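Local coordinates for transcriptional regulator, LacI family protein (Rhodococcus jostii, PDB 3K9C) that probably regulates transcription as a LacI-family DNA-binding protein whose periplasmic-binding-protein-like core is likely to sense a small molecule, at residues 17-22 with 44-49; 73-78 with 91-96. All blocks are in the same frame, centred on the assembly; numbering follows the deposited sequence.

How the contacts relate
Followed from the N terminus, the chain lays down strand 13-20, returns through helix 24-39 and sets strand 42-49 beside the first; contact 1 closes this beta-alpha-beta unit at 42-49, the outermost strand of the sheet within this chain. The chain then passes through helix 55-63 to strand 67-73, on the other flank of 13-20, and through helix 79-86 to strand 91-94, where contact 2 closes a second, shorter loop. The two loops follow in series and do not cross. Val-18 O lies 2.9 Å from Leu-73 N, a probable hydrogen bond joining them across the sheet. With that bond, they tie four neighbouring parallel strands, ordered 42-49, 13-20, 67-73 and 91-94.

Contact 1: residues 17-22 with 44-49; sequences VVFELQ and VMLSAV
The shortest polar bond here runs from Val-49 N to Phe-19 O, 2.8 Å long and fairly straight, with 162° at the hydrogen. Val-17 N to Met-45 O, Ser-47 N to Val-17 O and Leu-21 N to Val-49 O repeat the link along the two strands, while Phe-19 N to Ser-47 O, at 3.3 Å, is weak. Odd-numbered residues of 17-21 supply all the bonding groups on their side, the alternation expected of parallel pairing, and the short strand axes are 30° apart.

On the side carrying Val-17 and Phe-19, Val-17 CG2 reaches Val-44 CG1 at 3.6 Å. With chi1 at 79°, the Phe-19 ring swings back over the neighbouring strand, and its corner CE2 meets Leu-46 CB at 3.9 Å and Ala-48 CB at 4.0 Å, both obliquely to the ring. The methyl of Ala-48 also receives Leu-21 CD1. Behind this layer lies helix 24-39, with Val-30 against Phe-19 and Tyr-34 against Leu-46. On the other side the side chains of Val-18 and Val-49 cross, CG1 to CG2 3.6 Å, and Ser-47 OG bonds to Ala-58 O.

Ala-48 N turns outward to Tyr-34 OH of the second subunit, whose own Leu-46 packs on Ala-48. The pairing is thus carried by backbone polar groups and packed largely by hydrocarbon, and its outer strand contributes to the dimer interface.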
ATOM      1  N   VAL B  17     -17.268  -5.558   3.733  1.00 21.85           N
ATOM      2  CA  VAL B  17     -15.898  -6.066   3.691  1.00 20.18           C
ATOM      3  C   VAL B  17     -14.971  -5.304   4.642  1.00 18.66           C
ATOM      4  O   VAL B  17     -14.767  -4.105   4.488  1.00 19.79           O
ATOM      5  CB  VAL B  17     -15.314  -5.974   2.255  1.00 19.31           C
ATOM      6  CG1 VAL B  17     -13.882  -6.504   2.235  1.00 14.48           C
ATOM      7  CG2 VAL B  17     -16.182  -6.753   1.290  1.00 18.90           C
ATOM      8  N   VAL B  18     -14.421  -5.999   5.632  1.00 19.62           N
ATOM      9  CA  VAL B  18     -13.486  -5.383   6.576  1.00 18.34           C
ATOM     10  C   VAL B  18     -12.069  -5.729   6.087  1.00 18.42           C
ATOM     11  O   VAL B  18     -11.781  -6.893   5.805  1.00 18.25           O
ATOM     12  CB  VAL B  18     -13.714  -5.939   8.003  1.00 18.55           C
ATOM     13  CG1 VAL B  18     -12.749  -5.301   8.992  1.00 17.20           C
ATOM     14  CG2 VAL B  18     -15.156  -5.659   8.439  1.00 20.88           C
ATOM     15  N   PHE B  19     -11.190  -4.732   5.973  1.00 18.26           N
ATOM     16  CA  PHE B  19      -9.819  -4.979   5.497  1.00 17.95           C
ATOM     17  C   PHE B  19      -8.810  -3.991   6.075  1.00 20.33           C
ATOM     18  O   PHE B  19      -9.175  -2.898   6.512  1.00 20.57           O
ATOM     19  CB  PHE B  19      -9.758  -4.888   3.966  1.00 16.53           C
ATOM     20  CG  PHE B  19      -9.712  -3.484   3.453  1.00 19.72           C
ATOM     21  CD1 PHE B  19      -8.538  -2.962   2.926  1.00 20.29           C
ATOM     22  CD2 PHE B  19     -10.837  -2.671   3.517  1.00 18.97           C
ATOM     23  CE1 PHE B  19      -8.484  -1.646   2.470  1.00 20.08           C
ATOM     24  CE2 PHE B  19     -10.798  -1.362   3.068  1.00 19.84           C
ATOM     25  CZ  PHE B  19      -9.622  -0.847   2.541  1.00 23.27           C
ATOM     26  N   GLU B  20      -7.535  -4.375   6.053  1.00 21.23           N
ATOM     27  CA  GLU B  20      -6.466  -3.525   6.571  1.00 23.12           C
ATOM     28  C   GLU B  20      -5.966  -2.519   5.543  1.00 22.25           C
ATOM     29  O   GLU B  20      -5.427  -2.893   4.495  1.00 21.34           O
ATOM     30  CB  GLU B  20      -5.282  -4.372   7.036  1.00 23.90           C
ATOM     31  CG  GLU B  20      -5.493  -5.082   8.348  1.00 31.54           C
ATOM     32  CD  GLU B  20      -4.355  -6.031   8.678  1.00 36.05           C
ATOM     33  OE1 GLU B  20      -3.173  -5.630   8.546  1.00 37.49           O
ATOM     34  OE2 GLU B  20      -4.646  -7.177   9.074  1.00 39.46           O
ATOM     35  N   LEU B  21      -6.144  -1.242   5.857  1.00 22.20           N
ATOM     36  CA  LEU B  21      -5.695  -0.169   4.982  1.00 23.19           C
ATOM     37  C   LEU B  21      -4.184  -0.311   4.733  1.00 23.56           C
ATOM     38  O   LEU B  21      -3.416  -0.630   5.640  1.00 23.95           O
ATOM     39  CB  LEU B  21      -5.991   1.187   5.631  1.00 24.19           C
ATOM     40  CG  LEU B  21      -6.246   2.369   4.694  1.00 25.79           C
ATOM     41  CD1 LEU B  21      -7.423   2.052   3.790  1.00 26.53           C
ATOM     42  CD2 LEU B  21      -6.530   3.632   5.506  1.00 27.03           C
ATOM     43  N   GLN B  22      -3.762  -0.086   3.496  1.00 25.62           N
ATOM     44  CA  GLN B  22      -2.346  -0.179   3.157  1.00 28.37           C
ATOM     45  C   GLN B  22      -1.710  -1.566   3.343  1.00 28.44           C
ATOM     46  O   GLN B  22      -0.508  -1.669   3.578  1.00 29.58           O
ATOM     47  CB  GLN B  22      -1.544   0.849   3.963  1.00 30.84           C
ATOM     48  CG  GLN B  22      -2.071   2.264   3.843  1.00 33.54           C
ATOM     49  CD  GLN B  22      -1.059   3.295   4.286  1.00 34.42           C
ATOM     50  OE1 GLN B  22       0.039   3.370   3.734  1.00 36.54           O
ATOM     51  NE2 GLN B  22      -1.422   4.103   5.283  1.00 33.02           N
ATOM     52  N   VAL B  44     -20.400  -3.307  -2.787  1.00 28.55           N
ATOM     53  CA  VAL B  44     -19.552  -3.594  -1.656  1.00 26.05           C
ATOM     54  C   VAL B  44     -19.359  -2.371  -0.802  1.00 26.93           C
ATOM     55  O   VAL B  44     -19.160  -1.266  -1.307  1.00 26.64           O
ATOM     56  CB  VAL B  44     -18.170  -4.113  -2.111  1.00 25.41           C
ATOM     57  CG1 VAL B  44     -17.208  -4.145  -0.929  1.00 25.60           C
ATOM     58  CG2 VAL B  44     -18.310  -5.513  -2.699  1.00 22.57           C
HETATM   59  N   MSE B  45     -19.435  -2.578   0.505  1.00 27.76           N
HETATM   60  CA  MSE B  45     -19.214  -1.498   1.444  1.00 29.48           C
HETATM   61  C   MSE B  45     -17.953  -1.863   2.227  1.00 25.38           C
HETATM   62  O   MSE B  45     -17.924  -2.864   2.932  1.00 24.20           O
HETATM   63  CB  MSE B  45     -20.398  -1.357   2.396  1.00 36.45           C
HETATM   64  CG  MSE B  45     -20.531   0.037   2.954  1.00 48.05           C
HETATM   65 SE   MSE B  45     -21.181  -0.011   4.770  1.00 66.32          SE
HETATM   66  CE  MSE B  45     -19.617   0.723   5.662  1.00 59.00           C
ATOM     67  N   LEU B  46     -16.908  -1.065   2.064  1.00 22.08           N
ATOM     68  CA  LEU B  46     -15.654  -1.294   2.764  1.00 22.61           C
ATOM     69  C   LEU B  46     -15.695  -0.583   4.102  1.00 22.43           C
ATOM     70  O   LEU B  46     -16.344   0.450   4.243  1.00 21.82           O
ATOM     71  CB  LEU B  46     -14.487  -0.702   1.983  1.00 22.52           C
ATOM     72  CG  LEU B  46     -14.265  -1.089   0.531  1.00 22.03           C
ATOM     73  CD1 LEU B  46     -13.225  -0.152  -0.075  1.00 21.12           C
ATOM     74  CD2 LEU B  46     -13.832  -2.531   0.464  1.00 20.92           C
ATOM     75  N   SER B  47     -14.998  -1.152   5.076  1.00 21.52           N
ATOM     76  CA  SER B  47     -14.857  -0.564   6.400  1.00 21.05           C
ATOM     77  C   SER B  47     -13.407  -0.898   6.685  1.00 21.01           C
ATOM     78  O   SER B  47     -13.043  -2.077   6.787  1.00 21.17           O
ATOM     79  CB  SER B  47     -15.764  -1.237   7.422  1.00 21.28           C
ATOM     80  OG  SER B  47     -15.644  -0.582   8.676  1.00 21.04           O
ATOM     81  N   ALA B  48     -12.575   0.130   6.806  1.00 18.07           N
ATOM     82  CA  ALA B  48     -11.151  -0.090   7.001  1.00 18.96           C
ATOM     83  C   ALA B  48     -10.636  -0.182   8.427  1.00 19.77           C
ATOM     84  O   ALA B  48     -11.133   0.483   9.337  1.00 20.84           O
ATOM     85  CB  ALA B  48     -10.369   0.985   6.252  1.00 19.80           C
ATOM     86  N   VAL B  49      -9.627  -1.025   8.603  1.00 19.25           N
ATOM     87  CA  VAL B  49      -8.967  -1.190   9.884  1.00 20.33           C
ATOM     88  C   VAL B  49      -7.604  -0.507   9.706  1.00 21.55           C
ATOM     89  O   VAL B  49      -6.955  -0.674   8.666  1.00 21.71           O
ATOM     90  CB  VAL B  49      -8.759  -2.692  10.235  1.00 19.84           C
ATOM     91  CG1 VAL B  49      -7.921  -2.824  11.507  1.00 20.79           C
ATOM     92  CG2 VAL B  49     -10.109  -3.379  10.417  1.00 17.89           C
TER

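Contact 2: residues 73-78 with 91-96; sequences LGTRFD and ALVVAR
Arg-96 reaches back from just beyond strand 91-94 to the loop 73-78, at the C-terminal ends of two parallel strands in a Rossmann-like sheet. One parallel bridge, Leu-73 with Val-94, precedes it: Gly-74 N donates to Val-94 O at 2.9 Å, and Leu-73 CD2 lies alongside Val-94 CB.

From CB the arginine chain heads toward the loop, with CG between the backbone N and the carbonyl carbon (chi1 64°). Arg-96 CD passes 3.2 Å from Thr-75 O and also touches Thr-75 CG2; a bend at chi3 of Arg-96, -79°, brings the guanidinium round. NE is hydrogen-bonded to a residue adjoining the segments, as is NH2. Arg-96 NH1 forks, giving Thr-75 O a 2.8 Å bond in the guanidinium plane and Phe-77 O a longer one of 3.3 Å, tilted from that plane. A lysine in its place, with a single nitrogen at its tip, would probably be unable to hold both carbonyls and the water beside them at once, leaving that water without its NH2 donor.

The Thr-75 turn is itself held: OG1 accepts from Phe-77 N, an ST turn, and bonds to Glu-55, while Thr-75 CG2 packs on Val-93 CG1 at 3.6 Å. At the far tip, Arg-96 NH2 donates to the water O, 3.0 Å away, and the water donates to Phe-77 O at 2.6 Å.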
ATOM      1  N   LEU B  73     -11.372  -9.761   6.114  1.00 21.21           N
ATOM      2  CA  LEU B  73     -10.078 -10.182   5.589  1.00 21.73           C
ATOM      3  C   LEU B  73      -9.022 -10.258   6.698  1.00 22.01           C
ATOM      4  O   LEU B  73      -8.725  -9.267   7.353  1.00 20.51           O
ATOM      5  CB  LEU B  73      -9.609  -9.221   4.496  1.00 22.65           C
ATOM      6  CG  LEU B  73     -10.585  -8.895   3.367  1.00 23.12           C
ATOM      7  CD1 LEU B  73      -9.824  -8.195   2.232  1.00 22.39           C
ATOM      8  CD2 LEU B  73     -11.248 -10.168   2.858  1.00 23.44           C
ATOM      9  N   GLY B  74      -8.470 -11.449   6.912  1.00 23.79           N
ATOM     10  CA  GLY B  74      -7.452 -11.628   7.935  1.00 25.10           C
ATOM     11  C   GLY B  74      -7.819 -11.092   9.309  1.00 27.55           C
ATOM     12  O   GLY B  74      -6.982 -10.516   9.998  1.00 29.87           O
ATOM     13  N   THR B  75      -9.067 -11.288   9.716  1.00 28.00           N
ATOM     14  CA  THR B  75      -9.541 -10.809  11.011  1.00 29.17           C
ATOM     15  C   THR B  75      -8.788 -11.399  12.207  1.00 29.96           C
ATOM     16  O   THR B  75      -8.282 -12.520  12.148  1.00 29.72           O
ATOM     17  CB  THR B  75     -11.053 -11.110  11.184  1.00 28.90           C
ATOM     18  OG1 THR B  75     -11.520 -10.542  12.416  1.00 32.19           O
ATOM     19  CG2 THR B  75     -11.303 -12.610  11.196  1.00 26.80           C
ATOM     20  N   ARG B  76      -8.733 -10.634  13.293  1.00 31.04           N
ATOM     21  CA  ARG B  76      -8.057 -11.065  14.512  1.00 34.78           C
ATOM     22  C   ARG B  76      -9.070 -11.338  15.632  1.00 35.80           C
ATOM     23  O   ARG B  76      -8.689 -11.564  16.783  1.00 36.06           O
ATOM     24  CB  ARG B  76      -7.053  -9.999  14.976  1.00 36.91           C
ATOM     25  CG  ARG B  76      -6.084  -9.526  13.898  1.00 41.15           C
ATOM     26  CD  ARG B  76      -5.260 -10.667  13.336  1.00 44.36           C
ATOM     27  NE  ARG B  76      -4.195 -11.072  14.249  1.00 49.35           N
ATOM     28  CZ  ARG B  76      -3.097 -10.358  14.478  1.00 51.07           C
ATOM     29  NH1 ARG B  76      -2.912  -9.198  13.856  1.00 51.54           N
ATOM     30  NH2 ARG B  76      -2.184 -10.803  15.332  1.00 50.66           N
ATOM     31  N   PHE B  77     -10.354 -11.306  15.288  1.00 35.08           N
ATOM     32  CA  PHE B  77     -11.423 -11.564  16.251  1.00 35.95           C
ATOM     33  C   PHE B  77     -11.315 -12.976  16.804  1.00 37.47           C
ATOM     34  O   PHE B  77     -11.029 -13.915  16.060  1.00 36.74           O
ATOM     35  CB  PHE B  77     -12.795 -11.432  15.581  1.00 34.99           C
ATOM     36  CG  PHE B  77     -13.313 -10.028  15.501  1.00 35.27           C
ATOM     37  CD1 PHE B  77     -12.570  -8.955  15.992  1.00 33.37           C
ATOM     38  CD2 PHE B  77     -14.579  -9.782  14.971  1.00 35.89           C
ATOM     39  CE1 PHE B  77     -13.078  -7.665  15.962  1.00 32.99           C
ATOM     40  CE2 PHE B  77     -15.100  -8.486  14.936  1.00 35.55           C
ATOM     41  CZ  PHE B  77     -14.345  -7.426  15.436  1.00 34.48           C
ATOM     42  N   ASP B  78     -11.546 -13.130  18.106  1.00 39.77           N
ATOM     43  CA  ASP B  78     -11.510 -14.457  18.714  1.00 41.31           C
ATOM     44  C   ASP B  78     -12.889 -15.104  18.551  1.00 41.26           C
ATOM     45  O   ASP B  78     -13.800 -14.505  17.972  1.00 39.27           O
ATOM     46  CB  ASP B  78     -11.135 -14.388  20.205  1.00 42.54           C
ATOM     47  CG  ASP B  78     -12.073 -13.504  21.012  1.00 46.16           C
ATOM     48  OD1 ASP B  78     -13.305 -13.573  20.796  1.00 46.98           O
ATOM     49  OD2 ASP B  78     -11.577 -12.747  21.876  1.00 48.44           O
ATOM     50  N   ALA B  91     -21.519 -14.361   8.389  1.00 28.02           N
ATOM     51  CA  ALA B  91     -20.135 -13.906   8.304  1.00 27.11           C
ATOM     52  C   ALA B  91     -19.182 -14.956   7.744  1.00 26.03           C
ATOM     53  O   ALA B  91     -19.385 -16.158   7.914  1.00 26.16           O
ATOM     54  CB  ALA B  91     -19.658 -13.446   9.686  1.00 24.57           C
ATOM     55  N   LEU B  92     -18.136 -14.473   7.080  1.00 26.86           N
ATOM     56  CA  LEU B  92     -17.114 -15.317   6.473  1.00 26.13           C
ATOM     57  C   LEU B  92     -15.754 -14.629   6.583  1.00 26.27           C
ATOM     58  O   LEU B  92     -15.613 -13.439   6.270  1.00 24.95           O
ATOM     59  CB  LEU B  92     -17.457 -15.572   5.000  1.00 25.49           C
ATOM     60  CG  LEU B  92     -16.580 -16.512   4.169  1.00 26.29           C
ATOM     61  CD1 LEU B  92     -17.442 -17.149   3.080  1.00 27.45           C
ATOM     62  CD2 LEU B  92     -15.408 -15.754   3.549  1.00 25.07           C
ATOM     63  N   VAL B  93     -14.760 -15.374   7.048  1.00 25.27           N
ATOM     64  CA  VAL B  93     -13.415 -14.839   7.185  1.00 26.28           C
ATOM     65  C   VAL B  93     -12.562 -15.300   6.006  1.00 26.30           C
ATOM     66  O   VAL B  93     -12.802 -16.365   5.431  1.00 25.36           O
ATOM     67  CB  VAL B  93     -12.748 -15.312   8.499  1.00 26.27           C
ATOM     68  CG1 VAL B  93     -13.613 -14.912   9.693  1.00 25.79           C
ATOM     69  CG2 VAL B  93     -12.527 -16.820   8.467  1.00 28.55           C
ATOM     70  N   VAL B  94     -11.572 -14.490   5.647  1.00 24.78           N
ATOM     71  CA  VAL B  94     -10.676 -14.822   4.552  1.00 22.92           C
ATOM     72  C   VAL B  94      -9.226 -14.890   5.021  1.00 24.39           C
ATOM     73  O   VAL B  94      -8.810 -14.122   5.887  1.00 23.98           O
ATOM     74  CB  VAL B  94     -10.766 -13.782   3.421  1.00 21.48           C
ATOM     75  CG1 VAL B  94      -9.790 -14.134   2.314  1.00 20.01           C
ATOM     76  CG2 VAL B  94     -12.173 -13.741   2.860  1.00 19.61           C
ATOM     77  N   ALA B  95      -8.469 -15.816   4.439  1.00 24.54           N
ATOM     78  CA  ALA B  95      -7.055 -15.988   4.750  1.00 26.35           C
ATOM     79  C   ALA B  95      -6.797 -16.600   6.118  1.00 27.54           C
ATOM     80  O   ALA B  95      -5.700 -16.483   6.656  1.00 29.88           O
ATOM     81  CB  ALA B  95      -6.334 -14.651   4.634  1.00 23.67           C
ATOM     82  N   ARG B  96      -7.811 -17.248   6.679  1.00 29.40           N
ATOM     83  CA  ARG B  96      -7.682 -17.899   7.978  1.00 30.60           C
ATOM     84  C   ARG B  96      -8.911 -18.750   8.256  1.00 31.37           C
ATOM     85  O   ARG B  96      -9.945 -18.591   7.605  1.00 30.93           O
ATOM     86  CB  ARG B  96      -7.534 -16.869   9.106  1.00 30.62           C
ATOM     87  CG  ARG B  96      -8.748 -15.969   9.294  1.00 32.86           C
ATOM     88  CD  ARG B  96      -8.809 -15.361  10.696  1.00 35.45           C
ATOM     89  NE  ARG B  96      -9.330 -16.305  11.686  1.00 37.04           N
ATOM     90  CZ  ARG B  96      -9.556 -16.010  12.966  1.00 40.53           C
ATOM     91  NH1 ARG B  96      -9.303 -14.792  13.435  1.00 40.66           N
ATOM     92  NH2 ARG B  96     -10.063 -16.930  13.780  1.00 42.23           N
TER
HETATM   93  O   HOH W   1     -10.990 -16.513  16.580  1.00 39.73           O